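Local structure of class B carbapenemase GOB-18 (Elizabethkingia meningoseptica, 5K0W) at residues S240-Q244 and F245-E249; L96-A99 and H100-T104. The protein hydrolyses beta-lactam antibiotics, probably with carbapenems among its substrates, as a subclass B3 metallo-beta-lactamase with a two-zinc active site. All coordinates share one frame; numbering follows the deposited sequence.

Contact 1: residues S240-Q244 and F245-E249. With ZN (zinc ion), chain C.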
loop_
_atom_site.group_PDB
_atom_site.type_symbol
_atom_site.label_atom_id
_atom_site.label_comp_id
_atom_site.label_asym_id
_atom_site.label_seq_id
_atom_site.Cartn_x
_atom_site.Cartn_y
_atom_site.Cartn_z
ATOM N N SER A 240 4.331 -1.796 -1.648
ATOM C CA SER A 240 3.853 -1.864 -0.254
ATOM C C SER A 240 4.971 -2.157 0.775
ATOM O O SER A 240 4.889 -1.735 1.933
ATOM C CB SER A 240 2.763 -2.923 -0.122
ATOM O OG SER A 240 1.576 -2.588 -0.822
ATOM N N HIS A 241 5.990 -2.899 0.353
ATOM C CA HIS A 241 7.151 -3.276 1.157
ATOM C C HIS A 241 8.449 -2.791 0.498
ATOM O O HIS A 241 8.612 -2.912 -0.723
ATOM C CB HIS A 241 7.180 -4.784 1.344
ATOM C CG HIS A 241 6.136 -5.278 2.293
ATOM N ND1 HIS A 241 6.441 -5.589 3.616
ATOM C CD2 HIS A 241 4.814 -5.476 2.094
ATOM C CE1 HIS A 241 5.302 -5.975 4.167
ATOM N NE2 HIS A 241 4.292 -5.909 3.296
ATOM N N ALA A 242 9.361 -2.220 1.313
ATOM C CA ALA A 242 10.655 -1.679 0.879
ATOM C C ALA A 242 11.518 -2.706 0.116
ATOM O O ALA A 242 12.129 -2.376 -0.910
ATOM C CB ALA A 242 11.411 -1.143 2.080
ATOM N N SER A 243 11.539 -3.958 0.615
ATOM C CA SER A 243 12.284 -5.064 0.015
ATOM C C SER A 243 11.888 -5.368 -1.442
ATOM O O SER A 243 12.731 -5.849 -2.205
ATOM C CB SER A 243 12.124 -6.313 0.866
ATOM O OG SER A 243 10.748 -6.621 1.013
ATOM N N GLN A 244 10.606 -5.112 -1.812
ATOM C CA GLN A 244 10.042 -5.390 -3.140
ATOM C C GLN A 244 10.623 -4.527 -4.240
ATOM O O GLN A 244 10.775 -4.999 -5.374
ATOM C CB GLN A 244 8.526 -5.298 -3.116
ATOM C CG GLN A 244 7.897 -6.419 -2.285
ATOM C CD GLN A 244 6.424 -6.223 -2.057
ATOM O OE1 GLN A 244 5.940 -5.114 -1.810
ATOM N NE2 GLN A 244 5.677 -7.299 -2.108
ATOM N N PHE A 245 10.957 -3.269 -3.909
ATOM C CA PHE A 245 11.588 -2.367 -4.858
ATOM C C PHE A 245 13.050 -2.134 -4.514
ATOM O O PHE A 245 13.672 -1.223 -5.062
ATOM C CB PHE A 245 10.787 -1.076 -5.073
ATOM C CG PHE A 245 10.528 -0.192 -3.875
ATOM C CD1 PHE A 245 9.553 -0.525 -2.942
ATOM C CD2 PHE A 245 11.179 1.028 -3.738
ATOM C CE1 PHE A 245 9.280 0.313 -1.860
ATOM C CE2 PHE A 245 10.887 1.879 -2.671
ATOM C CZ PHE A 245 9.942 1.514 -1.736
ATOM N N ASP A 246 13.614 -3.019 -3.651
ATOM C CA ASP A 246 15.014 -3.062 -3.208
ATOM C C ASP A 246 15.527 -1.699 -2.752
ATOM O O ASP A 246 16.562 -1.236 -3.229
ATOM C CB ASP A 246 15.919 -3.649 -4.306
ATOM C CG ASP A 246 15.409 -4.926 -4.940
ATOM O OD1 ASP A 246 15.356 -5.963 -4.232
ATOM O OD2 ASP A 246 15.106 -4.903 -6.159
ATOM N N LEU A 247 14.776 -1.047 -1.847
ATOM C CA LEU A 247 15.085 0.286 -1.335
ATOM C C LEU A 247 16.444 0.361 -0.670
ATOM O O LEU A 247 17.200 1.289 -0.952
ATOM C CB LEU A 247 13.978 0.753 -0.367
ATOM C CG LEU A 247 14.194 2.084 0.364
ATOM C CD1 LEU A 247 14.164 3.249 -0.603
ATOM C CD2 LEU A 247 13.182 2.272 1.460
ATOM N N HIS A 248 16.753 -0.622 0.201
ATOM C CA HIS A 248 17.999 -0.671 0.981
ATOM C C HIS A 248 19.237 -1.108 0.219
ATOM O O HIS A 248 20.345 -0.925 0.721
ATOM C CB HIS A 248 17.800 -1.408 2.312
ATOM C CG HIS A 248 16.549 -0.989 3.023
ATOM N ND1 HIS A 248 16.384 0.294 3.514
ATOM C CD2 HIS A 248 15.413 -1.687 3.237
ATOM C CE1 HIS A 248 15.172 0.321 4.035
ATOM N NE2 HIS A 248 14.551 -0.845 3.892
ATOM N N GLU A 249 19.056 -1.632 -1.003
ATOM C CA GLU A 249 20.145 -1.998 -1.909
ATOM C C GLU A 249 20.481 -0.787 -2.788
ATOM O O GLU A 249 21.643 -0.562 -3.116
ATOM C CB GLU A 249 19.757 -3.205 -2.767
ATOM C CG GLU A 249 19.997 -4.521 -2.046
ATOM C CD GLU A 249 19.283 -5.750 -2.581
ATOM O OE1 GLU A 249 18.827 -6.574 -1.754
ATOM O OE2 GLU A 249 19.199 -5.907 -3.820
HETATM ZN ZN ZN C . 2.274 -6.243 3.652
HETATM O O HOH W 1 1.610 -7.974 2.749
#

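Contact 2: residues L96-A99 and H100-T104. With ZN (zinc ion), chain C; ZN (zinc ion), chain D.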
loop_
_atom_site.group_PDB
_atom_site.type_symbol
_atom_site.label_atom_id
_atom_site.label_comp_id
_atom_site.label_asym_id
_atom_site.label_seq_id
_atom_site.Cartn_x
_atom_site.Cartn_y
_atom_site.Cartn_z
ATOM N N LEU A 96 -5.148 3.169 0.659
ATOM C CA LEU A 96 -4.645 1.825 0.946
ATOM C C LEU A 96 -4.294 1.033 -0.289
ATOM O O LEU A 96 -5.051 1.060 -1.256
ATOM C CB LEU A 96 -5.761 1.040 1.653
ATOM C CG LEU A 96 -5.719 0.896 3.160
ATOM C CD1 LEU A 96 -6.822 -0.028 3.607
ATOM C CD2 LEU A 96 -4.366 0.370 3.630
ATOM N N THR A 97 -3.237 0.219 -0.219
ATOM C CA THR A 97 -2.900 -0.663 -1.340
ATOM C C THR A 97 -3.389 -2.092 -1.078
ATOM O O THR A 97 -3.502 -2.872 -2.025
ATOM C CB THR A 97 -1.406 -0.603 -1.711
ATOM O OG1 THR A 97 -0.619 -0.968 -0.578
ATOM C CG2 THR A 97 -0.985 0.754 -2.266
ATOM N N GLN A 98 -3.665 -2.435 0.206
ATOM C CA GLN A 98 -4.132 -3.745 0.659
ATOM C C GLN A 98 -4.651 -3.648 2.110
ATOM O O GLN A 98 -4.088 -2.892 2.907
ATOM C CB GLN A 98 -3.021 -4.817 0.536
ATOM C CG GLN A 98 -1.709 -4.446 1.218
ATOM C CD GLN A 98 -0.798 -5.633 1.389
ATOM O OE1 GLN A 98 -0.993 -6.462 2.290
ATOM N NE2 GLN A 98 0.266 -5.702 0.567
ATOM N N ALA A 99 -5.718 -4.419 2.448
ATOM C CA ALA A 99 -6.346 -4.410 3.782
ATOM C C ALA A 99 -5.792 -5.448 4.755
ATOM O O ALA A 99 -6.522 -6.323 5.242
ATOM C CB ALA A 99 -7.865 -4.509 3.676
ATOM N N HIS A 100 -4.479 -5.333 5.039
ATOM C CA HIS A 100 -3.759 -6.155 6.015
ATOM C C HIS A 100 -3.213 -5.237 7.097
ATOM O O HIS A 100 -2.813 -4.111 6.778
ATOM C CB HIS A 100 -2.635 -6.938 5.343
ATOM C CG HIS A 100 -3.088 -8.149 4.593
ATOM N ND1 HIS A 100 -2.309 -8.709 3.611
ATOM C CD2 HIS A 100 -4.225 -8.869 4.708
ATOM C CE1 HIS A 100 -2.991 -9.746 3.162
ATOM N NE2 HIS A 100 -4.138 -9.893 3.807
ATOM N N TYR A 101 -3.218 -5.697 8.376
ATOM C CA TYR A 101 -2.754 -4.951 9.569
ATOM C C TYR A 101 -1.411 -4.213 9.397
ATOM O O TYR A 101 -1.213 -3.165 10.011
ATOM C CB TYR A 101 -2.747 -5.834 10.836
ATOM C CG TYR A 101 -1.565 -6.765 10.940
ATOM C CD1 TYR A 101 -1.531 -7.958 10.234
ATOM C CD2 TYR A 101 -0.474 -6.454 11.747
ATOM C CE1 TYR A 101 -0.431 -8.812 10.306
ATOM C CE2 TYR A 101 0.632 -7.308 11.835
ATOM C CZ TYR A 101 0.648 -8.485 11.107
ATOM O OH TYR A 101 1.720 -9.338 11.188
ATOM N N ASP A 102 -0.496 -4.767 8.576
ATOM C CA ASP A 102 0.818 -4.173 8.329
ATOM C C ASP A 102 0.766 -2.944 7.386
ATOM O O ASP A 102 1.804 -2.355 7.104
ATOM C CB ASP A 102 1.846 -5.233 7.881
ATOM C CG ASP A 102 1.505 -5.972 6.605
ATOM O OD1 ASP A 102 0.344 -6.441 6.476
ATOM O OD2 ASP A 102 2.417 -6.143 5.757
ATOM N N HIS A 103 -0.432 -2.539 6.926
ATOM C CA HIS A 103 -0.637 -1.332 6.110
ATOM C C HIS A 103 -1.847 -0.533 6.629
ATOM O O HIS A 103 -2.034 0.617 6.228
ATOM C CB HIS A 103 -0.814 -1.670 4.613
ATOM C CG HIS A 103 0.221 -2.613 4.075
ATOM N ND1 HIS A 103 1.445 -2.161 3.609
ATOM C CD2 HIS A 103 0.198 -3.959 3.997
ATOM C CE1 HIS A 103 2.107 -3.241 3.243
ATOM N NE2 HIS A 103 1.397 -4.345 3.457
ATOM N N THR A 104 -2.660 -1.147 7.529
ATOM C CA THR A 104 -3.879 -0.542 8.089
ATOM C C THR A 104 -3.817 -0.273 9.600
ATOM O O THR A 104 -4.772 0.284 10.137
ATOM C CB THR A 104 -5.091 -1.483 7.863
ATOM O OG1 THR A 104 -4.880 -2.683 8.604
ATOM C CG2 THR A 104 -5.330 -1.828 6.411
HETATM ZN ZN ZN C . 2.274 -6.243 3.652
HETATM ZN ZN ZN D . -0.431 -8.338 2.843
HETATM O O HOH W 1 1.610 -7.974 2.749
HETATM O O HOH W 2 0.289 -10.233 3.723
#

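Contact 1: residues S240-Q244 and F245-E249
The carbonyl of Ala242 is the meeting point of the turn, and the part buried around it is the tight side. Leu247 N donates to Ala242 O over 3.1 Å with a nearly straight N-H...O angle of 175°, reaching the oxygen from above the carbonyl plane. Phe245 N gives the same oxygen a second, weak bond. Phe245 CG stands between its backbone N and carbonyl carbon (chi1 60°), a rotation that brings the ring back to the carbonyls of His241 and Ala242: Ala242 O lies over one ring face, and CD1 approaches His241 O at 3.4 Å. The Phe245 side chain also touches Trp237, Val238 and Ala239 of strand 236-239. Ala242 CB packs against Leu247 CD2 at 3.9 Å and His248 NE2 at 3.6 Å; that nitrogen is hydrogen-bonded to Tyr50 O, and the His248 ring stacks on Tyr50.

The bond pattern is that of a Schellman motif. Besides the bond from Leu247 to Ala242, Asp246 N makes a weak bond to Ser243 O at 3.3 Å, and Asp246 has the expected positive phi of 49°. The motif links residues 242-244, helical in their backbone angles, to helix 247-250.

The opposite character prevails at Ser243, which is exposed, and Asp246, which is partly so. Asp246 sits at the N-cap position without a capping bond from its side chain. Towards the metal, Gln244 OE1 accepts His241 N at 3.1 Å, the donor tilted from the amide carbonyl plane. His241 ND1 is hydrogen-bonded to Asp51, which helps to fix the ring's rotation while NE2 binds zinc at 2.1 Å.

Contact 2: residues L96-A99 and H100-T104
Gln98 and His100 meet at one zinc ion, while Asp102 and His103, just beyond, hold the other. Together they form the HXHXDH zinc motif of the metallo-beta-lactamase fold, with glutamine in place of the first histidine.

Metal bonds dominate. Gln98 OE1 lies 2.0 Å from the first zinc and His100 ND1 2.1 Å from the same ion, which His175 and two waters also bind. The Gln98 amide and His100 ring planes are 68° apart, so the two ligands converge on the metal without stacking. Asp102 OD2 and His103 NE2 bind the second zinc together with His241, and water 1 bridges the two ions.

Among the hydrogen bonds, Gln98 NE2 is held by Asn199 OD1, which leaves OE1 turned to the metal; NE2 also makes a weak bond to water 1, which accepts. Along the backbone, His103 N donates to His100 O over 2.9 Å at the start of helix 101-104, whereas His100 N reaches Gln98 O only weakly.

Van der Waals contact fills the rest. A chi1 of 53° and an extended chain beyond CG carry the Gln98 amide alongside the His103 ring: Gln98 CD stands 3.3 Å from His103 CD2, amide and ring planes 40° apart. On the side away from the metals, the Leu96 and Thr104 side chains cross at about a right angle, with Leu96 CD1 and CD2 each 3.7 Å from Thr104 CG2.

How the contacts relate
Contact 2 is wholly buried and lies nearer the centre of the chain than contact 1, which is partly buried, with Ser243 exposed. Each follows a strand end, 91-95 for 96-104 and 236-239 for 240-249, so their ligands come from segments that follow strands of both sheets. Their centres are about 17 Å apart, yet they meet at the second zinc, where the His241 and His103 rings stand nearly perpendicular. A probable hydrogen bond between Ser240 OG and Thr97 OG1, at 2.7 Å, also joins them. Contact 2 supplies four metal ligands; contact 1 supplies one and is otherwise governed by backbone hydrogen bonding.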